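Local coordinates for CRISPR-associated endonuclease Cas12b (PDB 5U31), which is an RNA-guided CRISPR endonuclease that reads the PAM of target DNA with its own residues and cuts DNA with a metal-dependent RuvC nuclease domain, at residues Lys28-Gly33 with Asp218-Gln223; Ala388-Thr393 with Cys484-Leu489. The protein carries 3 engineered substitutions. One frame throughout, in Å; residues are numbered along the deposited sequence.

How the interactions relate
Interaction 1 and interaction 2 lie about 14 Å apart between centres, on the same side of the chain's centre, and come one after the other along the sequence. The first joins helices 17-45 and 216-257 within the REC1 domain. The second joins two loops of the WED-II domain, one leading into strand 394-395 and the other following its antiparallel partner, strand 473-483. They also touch: Asn31 OD1 lies 2.9 Å from Ile391 N, a probable hydrogen bond, and Val30 packs on Ile391 and Thr393. The pair illustrates how a helical DNA-facing domain can be fastened directly to a wedge domain gripping guide RNA.

Interaction 1: Lys28-Gly33 with Asp218-Gln223; sequences KEVNAG and DRDMFQ. With nucleotides of chain D.
Asp220 sets its carboxylate beside Val30, with OD2 4.1 Å from the methyl CG1 and the two side chains crossing at about a right angle. Both oxygens have polar partners beyond this pair: OD2 accepts the backbone N-H of Arg394, while OD1 is bonded to Gln224 NE2, so the group is buried yet satisfied. Two further flat groups on the same helix turn outward from this contact, one to the bound DNA and one to neighbouring helices. The Arg219 guanidinium has C8 of DG5 of chain D over one face, though its detailed placement against this nucleotide is doubtful, and the Phe222 ring forms a T-shaped pair with Tyr37 and packs on Ala122 and Leu126 of helix 118-130.

Between the helices the main filler is Met221, present as selenomethionine. With CG anti to its carbonyl carbon (chi1 -63°) and the chain extended beyond, it reaches straight across to helix 17-45. Its SE passes 3.7 Å from Gly33 CA, and its methyl CE ends 3.5 Å from Glu29 O, a carbonyl already engaged by Gly33 N within the helix. Val30 CG2 flanks that methyl at 4.0 Å. Because Gly33 has no side chain, the selenium can lie against bare backbone, and the CA atoms of Gly33 and Met221 come within 5.6 Å. The carboxylate of Glu29 is directed elsewhere, to the hydroxyl of Tyr195. No hydrogen bond joins the two segments; they meet by van der Waals contact, with Met221 carrying most of it.

The local axes approach to 8.9 Å and cross at -50°, a value consistent with the common ridges-into-grooves class of helix packing. The example belongs to the helical REC1 domain, where the far side of helix 216-257 abuts helix 118-130, whose residues 119-123 bind the PAM of the target DNA.

Interaction 2: Ala388-Thr393 with Cys484-Leu489; sequences AHPIWT and CRRDQL. With nucleotides of chain B.
Arg486 turns back over Pro390 through a bend at chi2 (-63°), which brings the guanidinium over CD of Pro390. That carbon sits 3.5 Å from the guanidinium plane, over its centre, leaving the edge of the cation directed at the RNA. Trp392, its CG anti to the carbonyl carbon, swings its indole between the loop of residues 484-489 and the same RNA strand.

Leu489 supplies the apolar backing: CD2 meets Pro390 CG at 3.5 Å and Trp392 CH2 at 4.1 Å. Farther along the indole, CZ3 approaches Cys484 N to 3.6 Å, so CZ3 and CH2 pack against the loop, while NE1 is turned to the RNA. Trp24 and His27 of helix 17-45 add further packing, against Leu489 and Trp392 respectively.

Each of three successive nucleotides of chain B is then met at a flat group's edge. Trp392 NE1 donates to O3' of G95 of chain B at 3.0 Å in a nearly straight bond (165°). Arg486 gives OP1 of A96 of chain B two weak hydrogen bonds, from NE at 3.4 Å and NH2 at 3.3 Å. His389 ND1 donates to OP1 of A97 of chain B at 3.0 Å, in the plane of its ring. Nearby Arg485, whose first side-chain bond leads away from residues 388-393, forms salt bridges to RNA phosphate through NH1 and NH2.

What the donors share is their target: each addresses an oxygen of the sugar-phosphate backbone and none a base. The positive guanidinium, steadied over the proline, probably helps to offset the phosphate charge, and these contacts are consistent with a grip on the RNA backbone that depends little on which bases the strand carries.

Interaction 1: Lys28-Gly33 with Asp218-Gln223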
loop_
_atom_site.group_PDB
_atom_site.type_symbol
_atom_site.label_atom_id
_atom_site.label_comp_id
_atom_site.label_asym_id
_atom_site.label_seq_id
_atom_site.Cartn_x
_atom_site.Cartn_y
_atom_site.Cartn_z
ATOM N N LYS A 28 -12.705 4.852 -30.073
ATOM C CA LYS A 28 -12.473 3.571 -30.737
ATOM C C LYS A 28 -11.361 3.662 -31.771
ATOM O O LYS A 28 -10.643 2.680 -31.994
ATOM C CB LYS A 28 -13.750 3.072 -31.413
ATOM C CG LYS A 28 -14.944 2.917 -30.499
ATOM C CD LYS A 28 -16.040 2.106 -31.182
ATOM C CE LYS A 28 -16.321 2.596 -32.597
ATOM N NZ LYS A 28 -17.192 1.643 -33.349
ATOM N N GLU A 29 -11.214 4.821 -32.417
ATOM C CA GLU A 29 -10.185 4.990 -33.436
ATOM C C GLU A 29 -8.795 4.990 -32.820
ATOM O O GLU A 29 -7.888 4.305 -33.307
ATOM C CB GLU A 29 -10.425 6.285 -34.212
ATOM C CG GLU A 29 -11.634 6.271 -35.130
ATOM C CD GLU A 29 -11.478 5.291 -36.264
ATOM O OE1 GLU A 29 -10.351 5.160 -36.765
ATOM O OE2 GLU A 29 -12.472 4.642 -36.649
ATOM N N VAL A 30 -8.604 5.766 -31.754
ATOM C CA VAL A 30 -7.284 5.856 -31.141
ATOM C C VAL A 30 -6.888 4.518 -30.530
ATOM O O VAL A 30 -5.714 4.132 -30.556
ATOM C CB VAL A 30 -7.253 6.993 -30.104
ATOM C CG1 VAL A 30 -5.923 7.008 -29.382
ATOM C CG2 VAL A 30 -7.474 8.327 -30.794
ATOM N N ASN A 31 -7.856 3.779 -29.993
ATOM C CA ASN A 31 -7.547 2.442 -29.500
ATOM C C ASN A 31 -7.189 1.504 -30.643
ATOM O O ASN A 31 -6.238 0.721 -30.534
ATOM C CB ASN A 31 -8.719 1.890 -28.696
ATOM C CG ASN A 31 -8.781 2.464 -27.304
ATOM O OD1 ASN A 31 -8.087 2.000 -26.403
ATOM N ND2 ASN A 31 -9.611 3.486 -27.120
ATOM N N ALA A 32 -7.933 1.565 -31.749
ATOM C CA ALA A 32 -7.596 0.725 -32.894
ATOM C C ALA A 32 -6.228 1.089 -33.444
ATOM O O ALA A 32 -5.434 0.206 -33.788
ATOM C CB ALA A 32 -8.659 0.857 -33.978
ATOM N N GLY A 33 -5.931 2.388 -33.515
ATOM C CA GLY A 33 -4.639 2.813 -34.023
ATOM C C GLY A 33 -3.494 2.332 -33.156
ATOM O O GLY A 33 -2.490 1.823 -33.657
ATOM N N ASP A 218 -2.571 10.147 -35.683
ATOM C CA ASP A 218 -1.617 9.048 -35.835
ATOM C C ASP A 218 -0.401 9.233 -34.934
ATOM O O ASP A 218 0.162 8.254 -34.429
ATOM C CB ASP A 218 -1.156 8.931 -37.286
ATOM C CG ASP A 218 -2.298 8.841 -38.259
ATOM O OD1 ASP A 218 -2.582 9.848 -38.941
ATOM O OD2 ASP A 218 -2.910 7.760 -38.348
ATOM N N ARG A 219 0.040 10.477 -34.749
ATOM C CA ARG A 219 1.223 10.707 -33.933
ATOM C C ARG A 219 0.944 10.424 -32.466
ATOM O O ARG A 219 1.834 9.955 -31.747
ATOM C CB ARG A 219 1.723 12.133 -34.142
ATOM C CG ARG A 219 2.243 12.357 -35.550
ATOM C CD ARG A 219 3.349 13.390 -35.595
ATOM N NE ARG A 219 4.330 13.088 -36.634
ATOM C CZ ARG A 219 4.164 13.370 -37.920
ATOM N NH1 ARG A 219 3.049 13.958 -38.332
ATOM N NH2 ARG A 219 5.107 13.066 -38.797
ATOM N N ASP A 220 -0.285 10.683 -32.013
ATOM C CA ASP A 220 -0.700 10.266 -30.677
ATOM C C ASP A 220 -0.732 8.746 -30.568
ATOM O O ASP A 220 -0.144 8.163 -29.649
ATOM C CB ASP A 220 -2.069 10.869 -30.357
ATOM C CG ASP A 220 -2.615 10.425 -29.010
ATOM O OD1 ASP A 220 -1.824 10.001 -28.138
ATOM O OD2 ASP A 220 -3.848 10.504 -28.824
HETATM N N MSE A 221 -1.405 8.088 -31.503
HETATM C CA MSE A 221 -1.494 6.637 -31.505
HETATM C C MSE A 221 -0.131 5.960 -31.458
HETATM O O MSE A 221 0.051 4.982 -30.746
HETATM C CB MSE A 221 -2.244 6.166 -32.739
HETATM C CG MSE A 221 -3.660 6.640 -32.805
HETATM SE SE MSE A 221 -4.304 6.452 -34.615
HETATM C CE MSE A 221 -6.098 7.161 -34.379
ATOM N N PHE A 222 0.825 6.488 -32.221
ATOM C CA PHE A 222 2.119 5.825 -32.323
ATOM C C PHE A 222 2.922 5.973 -31.037
ATOM O O PHE A 222 3.548 5.008 -30.581
ATOM C CB PHE A 222 2.895 6.375 -33.515
ATOM C CG PHE A 222 4.088 5.552 -33.884
ATOM C CD1 PHE A 222 3.938 4.257 -34.353
ATOM C CD2 PHE A 222 5.361 6.074 -33.765
ATOM C CE1 PHE A 222 5.033 3.498 -34.691
ATOM C CE2 PHE A 222 6.467 5.317 -34.106
ATOM C CZ PHE A 222 6.301 4.029 -34.569
ATOM N N GLN A 223 2.917 7.165 -30.431
ATOM C CA GLN A 223 3.630 7.333 -29.170
ATOM C C GLN A 223 3.086 6.400 -28.097
ATOM O O GLN A 223 3.856 5.774 -27.360
ATOM C CB GLN A 223 3.552 8.780 -28.690
ATOM C CG GLN A 223 4.280 8.986 -27.376
ATOM C CD GLN A 223 4.249 10.413 -26.884
ATOM O OE1 GLN A 223 3.992 11.346 -27.649
ATOM N NE2 GLN A 223 4.505 10.593 -25.590
ATOM P P DG D 5 3.310 15.189 -41.805
ATOM O OP1 DG D 5 3.008 14.144 -42.809
ATOM O OP2 DG D 5 3.050 14.937 -40.371
ATOM O "O5'" DG D 5 4.852 15.534 -41.936
ATOM C "C5'" DG D 5 5.412 15.733 -43.198
ATOM C "C4'" DG D 5 6.855 16.138 -43.058
ATOM O "O4'" DG D 5 6.951 17.251 -42.135
ATOM C "C3'" DG D 5 7.775 15.057 -42.513
ATOM O "O3'" DG D 5 8.997 15.133 -43.195
ATOM C "C2'" DG D 5 7.920 15.435 -41.038
ATOM C "C1'" DG D 5 7.862 16.951 -41.107
ATOM N N9 DG D 5 7.376 17.586 -39.882
ATOM C C8 DG D 5 6.285 17.219 -39.136
ATOM N N7 DG D 5 6.087 17.983 -38.097
ATOM C C5 DG D 5 7.103 18.922 -38.165
ATOM C C6 DG D 5 7.397 20.007 -37.306
ATOM O O6 DG D 5 6.793 20.368 -36.281
ATOM N N1 DG D 5 8.517 20.711 -37.735
ATOM C C2 DG D 5 9.257 20.408 -38.849
ATOM N N2 DG D 5 10.306 21.204 -39.099
ATOM N N3 DG D 5 8.992 19.394 -39.660
ATOM C C4 DG D 5 7.905 18.697 -39.256
#

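Interaction 2: Ala388-Thr393 with Cys484-Leu489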
loop_
_atom_site.group_PDB
_atom_site.type_symbol
_atom_site.label_atom_id
_atom_site.label_comp_id
_atom_site.label_asym_id
_atom_site.label_seq_id
_atom_site.Cartn_x
_atom_site.Cartn_y
_atom_site.Cartn_z
ATOM N N ALA A 388 -12.058 -3.296 -23.299
ATOM C CA ALA A 388 -11.509 -4.175 -22.272
ATOM C C ALA A 388 -10.268 -3.584 -21.614
ATOM O O ALA A 388 -10.156 -3.568 -20.384
ATOM C CB ALA A 388 -11.182 -5.545 -22.870
ATOM N N HIS A 389 -9.327 -3.102 -22.418
ATOM C CA HIS A 389 -8.100 -2.483 -21.925
ATOM C C HIS A 389 -7.935 -1.152 -22.641
ATOM O O HIS A 389 -7.104 -1.014 -23.548
ATOM C CB HIS A 389 -6.899 -3.398 -22.146
ATOM C CG HIS A 389 -7.077 -4.767 -21.572
ATOM N ND1 HIS A 389 -7.043 -5.014 -20.216
ATOM C CD2 HIS A 389 -7.299 -5.963 -22.168
ATOM C CE1 HIS A 389 -7.232 -6.305 -20.003
ATOM N NE2 HIS A 389 -7.389 -6.903 -21.171
ATOM N N PRO A 390 -8.716 -0.147 -22.265
ATOM C CA PRO A 390 -8.732 1.100 -23.035
ATOM C C PRO A 390 -7.537 1.987 -22.739
ATOM O O PRO A 390 -7.072 2.090 -21.601
ATOM C CB PRO A 390 -10.036 1.770 -22.584
ATOM C CG PRO A 390 -10.229 1.285 -21.200
ATOM C CD PRO A 390 -9.701 -0.128 -21.168
ATOM N N ILE A 391 -7.033 2.620 -23.787
ATOM C CA ILE A 391 -6.250 3.815 -23.643
ATOM C C ILE A 391 -7.129 4.988 -24.067
ATOM O O ILE A 391 -8.220 4.812 -24.600
ATOM C CB ILE A 391 -4.918 3.739 -24.441
ATOM C CG1 ILE A 391 -5.166 3.343 -25.899
ATOM C CG2 ILE A 391 -3.963 2.775 -23.758
ATOM C CD1 ILE A 391 -5.395 4.517 -26.822
ATOM N N TRP A 392 -6.674 6.204 -23.790
ATOM C CA TRP A 392 -7.493 7.392 -23.988
ATOM C C TRP A 392 -6.815 8.332 -24.974
ATOM O O TRP A 392 -5.590 8.468 -24.962
ATOM C CB TRP A 392 -7.750 8.092 -22.653
ATOM C CG TRP A 392 -8.027 7.126 -21.540
ATOM C CD1 TRP A 392 -7.176 6.761 -20.541
ATOM C CD2 TRP A 392 -9.230 6.376 -21.335
ATOM N NE1 TRP A 392 -7.777 5.839 -19.721
ATOM C CE2 TRP A 392 -9.039 5.587 -20.188
ATOM C CE3 TRP A 392 -10.452 6.302 -22.009
ATOM C CZ2 TRP A 392 -10.025 4.735 -19.698
ATOM C CZ3 TRP A 392 -11.430 5.457 -21.520
ATOM C CH2 TRP A 392 -11.212 4.685 -20.377
ATOM N N THR A 393 -7.612 8.979 -25.821
ATOM C CA THR A 393 -7.055 9.955 -26.747
ATOM C C THR A 393 -6.509 11.145 -25.968
ATOM O O THR A 393 -7.182 11.686 -25.086
ATOM C CB THR A 393 -8.109 10.419 -27.760
ATOM O OG1 THR A 393 -8.668 11.667 -27.340
ATOM C CG2 THR A 393 -9.222 9.410 -27.883
ATOM N N CYS A 484 -13.983 7.770 -20.404
ATOM C CA CYS A 484 -15.313 7.319 -20.030
ATOM C C CYS A 484 -15.183 6.396 -18.824
ATOM O O CYS A 484 -14.093 5.923 -18.491
ATOM C CB CYS A 484 -16.008 6.592 -21.188
ATOM S SG CYS A 484 -16.147 7.553 -22.705
ATOM N N ARG A 485 -16.313 6.133 -18.173
ATOM C CA ARG A 485 -16.326 5.204 -17.052
ATOM C C ARG A 485 -16.122 3.773 -17.541
ATOM O O ARG A 485 -16.606 3.392 -18.610
ATOM C CB ARG A 485 -17.647 5.306 -16.293
ATOM C CG ARG A 485 -17.941 6.651 -15.663
ATOM C CD ARG A 485 -19.379 6.683 -15.159
ATOM N NE ARG A 485 -19.644 7.840 -14.311
ATOM C CZ ARG A 485 -19.431 7.864 -12.999
ATOM N NH1 ARG A 485 -18.946 6.793 -12.384
ATOM N NH2 ARG A 485 -19.701 8.959 -12.303
ATOM N N ARG A 486 -15.409 2.972 -16.744
ATOM C CA ARG A 486 -15.180 1.579 -17.126
ATOM C C ARG A 486 -16.486 0.798 -17.232
ATOM O O ARG A 486 -16.603 -0.098 -18.076
ATOM C CB ARG A 486 -14.239 0.901 -16.126
ATOM C CG ARG A 486 -12.785 1.345 -16.216
ATOM C CD ARG A 486 -12.184 0.992 -17.567
ATOM N NE ARG A 486 -10.725 0.931 -17.526
ATOM C CZ ARG A 486 -10.020 -0.194 -17.623
ATOM N NH1 ARG A 486 -10.639 -1.358 -17.777
ATOM N NH2 ARG A 486 -8.695 -0.156 -17.578
ATOM N N ASP A 487 -17.478 1.121 -16.396
ATOM C CA ASP A 487 -18.744 0.397 -16.445
ATOM C C ASP A 487 -19.588 0.792 -17.654
ATOM O O ASP A 487 -20.292 -0.056 -18.212
ATOM C CB ASP A 487 -19.529 0.602 -15.142
ATOM C CG ASP A 487 -19.719 2.070 -14.779
ATOM O OD1 ASP A 487 -19.635 2.934 -15.675
ATOM O OD2 ASP A 487 -19.955 2.358 -13.587
ATOM N N GLN A 488 -19.530 2.055 -18.077
ATOM C CA GLN A 488 -20.219 2.504 -19.279
ATOM C C GLN A 488 -19.417 2.257 -20.546
ATOM O O GLN A 488 -19.686 2.890 -21.574
ATOM C CB GLN A 488 -20.559 3.992 -19.174
ATOM C CG GLN A 488 -21.609 4.321 -18.133
ATOM C CD GLN A 488 -21.852 5.808 -18.023
ATOM O OE1 GLN A 488 -21.363 6.590 -18.841
ATOM N NE2 GLN A 488 -22.604 6.210 -17.006
ATOM N N LEU A 489 -18.446 1.350 -20.494
ATOM C CA LEU A 489 -17.565 1.055 -21.618
ATOM C C LEU A 489 -17.917 -0.250 -22.311
ATOM O O LEU A 489 -18.157 -0.268 -23.523
ATOM C CB LEU A 489 -16.115 0.994 -21.122
ATOM C CG LEU A 489 -15.033 1.671 -21.947
ATOM C CD1 LEU A 489 -15.414 3.107 -22.273
ATOM C CD2 LEU A 489 -13.742 1.618 -21.160
ATOM P P A B 96 -6.821 3.579 -16.524
ATOM O OP1 A B 96 -8.160 3.060 -16.894
ATOM O OP2 A B 96 -6.415 3.650 -15.098
ATOM O "O5'" A B 96 -5.744 2.743 -17.334
ATOM C "C5'" A B 96 -5.812 2.677 -18.749
ATOM C "C4'" A B 96 -4.555 2.093 -19.338
ATOM O "O4'" A B 96 -3.441 2.989 -19.095
ATOM C "C3'" A B 96 -4.090 0.770 -18.749
ATOM O "O3'" A B 96 -4.790 -0.354 -19.255
ATOM C "C2'" A B 96 -2.611 0.770 -19.093
ATOM O "O2'" A B 96 -2.425 0.459 -20.464
ATOM C "C1'" A B 96 -2.261 2.243 -18.888
ATOM N N9 A B 96 -1.762 2.517 -17.523
ATOM C C8 A B 96 -2.473 2.933 -16.425
ATOM N N7 A B 96 -1.732 3.096 -15.353
ATOM C C5 A B 96 -0.451 2.760 -15.770
ATOM C C6 A B 96 0.794 2.724 -15.114
ATOM N N6 A B 96 0.978 3.037 -13.834
ATOM N N1 A B 96 1.877 2.346 -15.822
ATOM C C2 A B 96 1.714 2.027 -17.109
ATOM N N3 A B 96 0.600 2.020 -17.835
ATOM C C4 A B 96 -0.459 2.403 -17.103
ATOM P P G B 95 -7.098 7.450 -12.941
ATOM O OP1 G B 95 -8.521 7.149 -13.252
ATOM O OP2 G B 95 -6.390 6.729 -11.852
ATOM O "O5'" G B 95 -6.247 7.276 -14.275
ATOM C "C5'" G B 95 -6.703 7.827 -15.501
ATOM C "C4'" G B 95 -5.882 7.330 -16.657
ATOM O "O4'" G B 95 -4.583 7.969 -16.643
ATOM C "C3'" G B 95 -5.565 5.849 -16.630
ATOM O "O3'" G B 95 -6.634 5.055 -17.104
ATOM C "C2'" G B 95 -4.290 5.755 -17.462
ATOM O "O2'" G B 95 -4.588 5.759 -18.850
ATOM C "C1'" G B 95 -3.602 7.078 -17.121
ATOM N N9 G B 95 -2.540 6.955 -16.104
ATOM C C8 G B 95 -2.607 7.257 -14.765
ATOM N N7 G B 95 -1.468 7.068 -14.147
ATOM C C5 G B 95 -0.599 6.627 -15.136
ATOM C C6 G B 95 0.770 6.264 -15.078
ATOM O O6 G B 95 1.527 6.254 -14.106
ATOM N N1 G B 95 1.248 5.878 -16.321
ATOM C C2 G B 95 0.507 5.847 -17.475
ATOM N N2 G B 95 1.144 5.447 -18.584
ATOM N N3 G B 95 -0.766 6.181 -17.548
ATOM C C4 G B 95 -1.248 6.559 -16.348
ATOM P P A B 97 -5.039 -1.639 -18.320
ATOM O OP1 A B 97 -6.056 -2.506 -18.953
ATOM O OP2 A B 97 -5.244 -1.181 -16.925
ATOM O "O5'" A B 97 -3.662 -2.431 -18.392
ATOM C "C5'" A B 97 -3.185 -2.923 -19.632
ATOM C "C4'" A B 97 -1.687 -3.064 -19.625
ATOM O "O4'" A B 97 -1.066 -1.801 -19.271
ATOM C "C3'" A B 97 -1.122 -4.035 -18.610
ATOM O "O3'" A B 97 -1.240 -5.382 -19.020
ATOM C "C2'" A B 97 0.311 -3.551 -18.470
ATOM O "O2'" A B 97 1.087 -3.951 -19.588
ATOM C "C1'" A B 97 0.114 -2.040 -18.532
ATOM N N9 A B 97 -0.056 -1.490 -17.175
ATOM C C8 A B 97 -1.221 -1.181 -16.519
ATOM N N7 A B 97 -1.032 -0.734 -15.300
ATOM C C5 A B 97 0.347 -0.773 -15.140
ATOM C C6 A B 97 1.187 -0.432 -14.064
ATOM N N6 A B 97 0.753 0.034 -12.892
ATOM N N1 A B 97 2.514 -0.589 -14.239
ATOM C C2 A B 97 2.958 -1.055 -15.411
ATOM N N3 A B 97 2.272 -1.411 -16.493
ATOM C C4 A B 97 0.957 -1.243 -16.286
#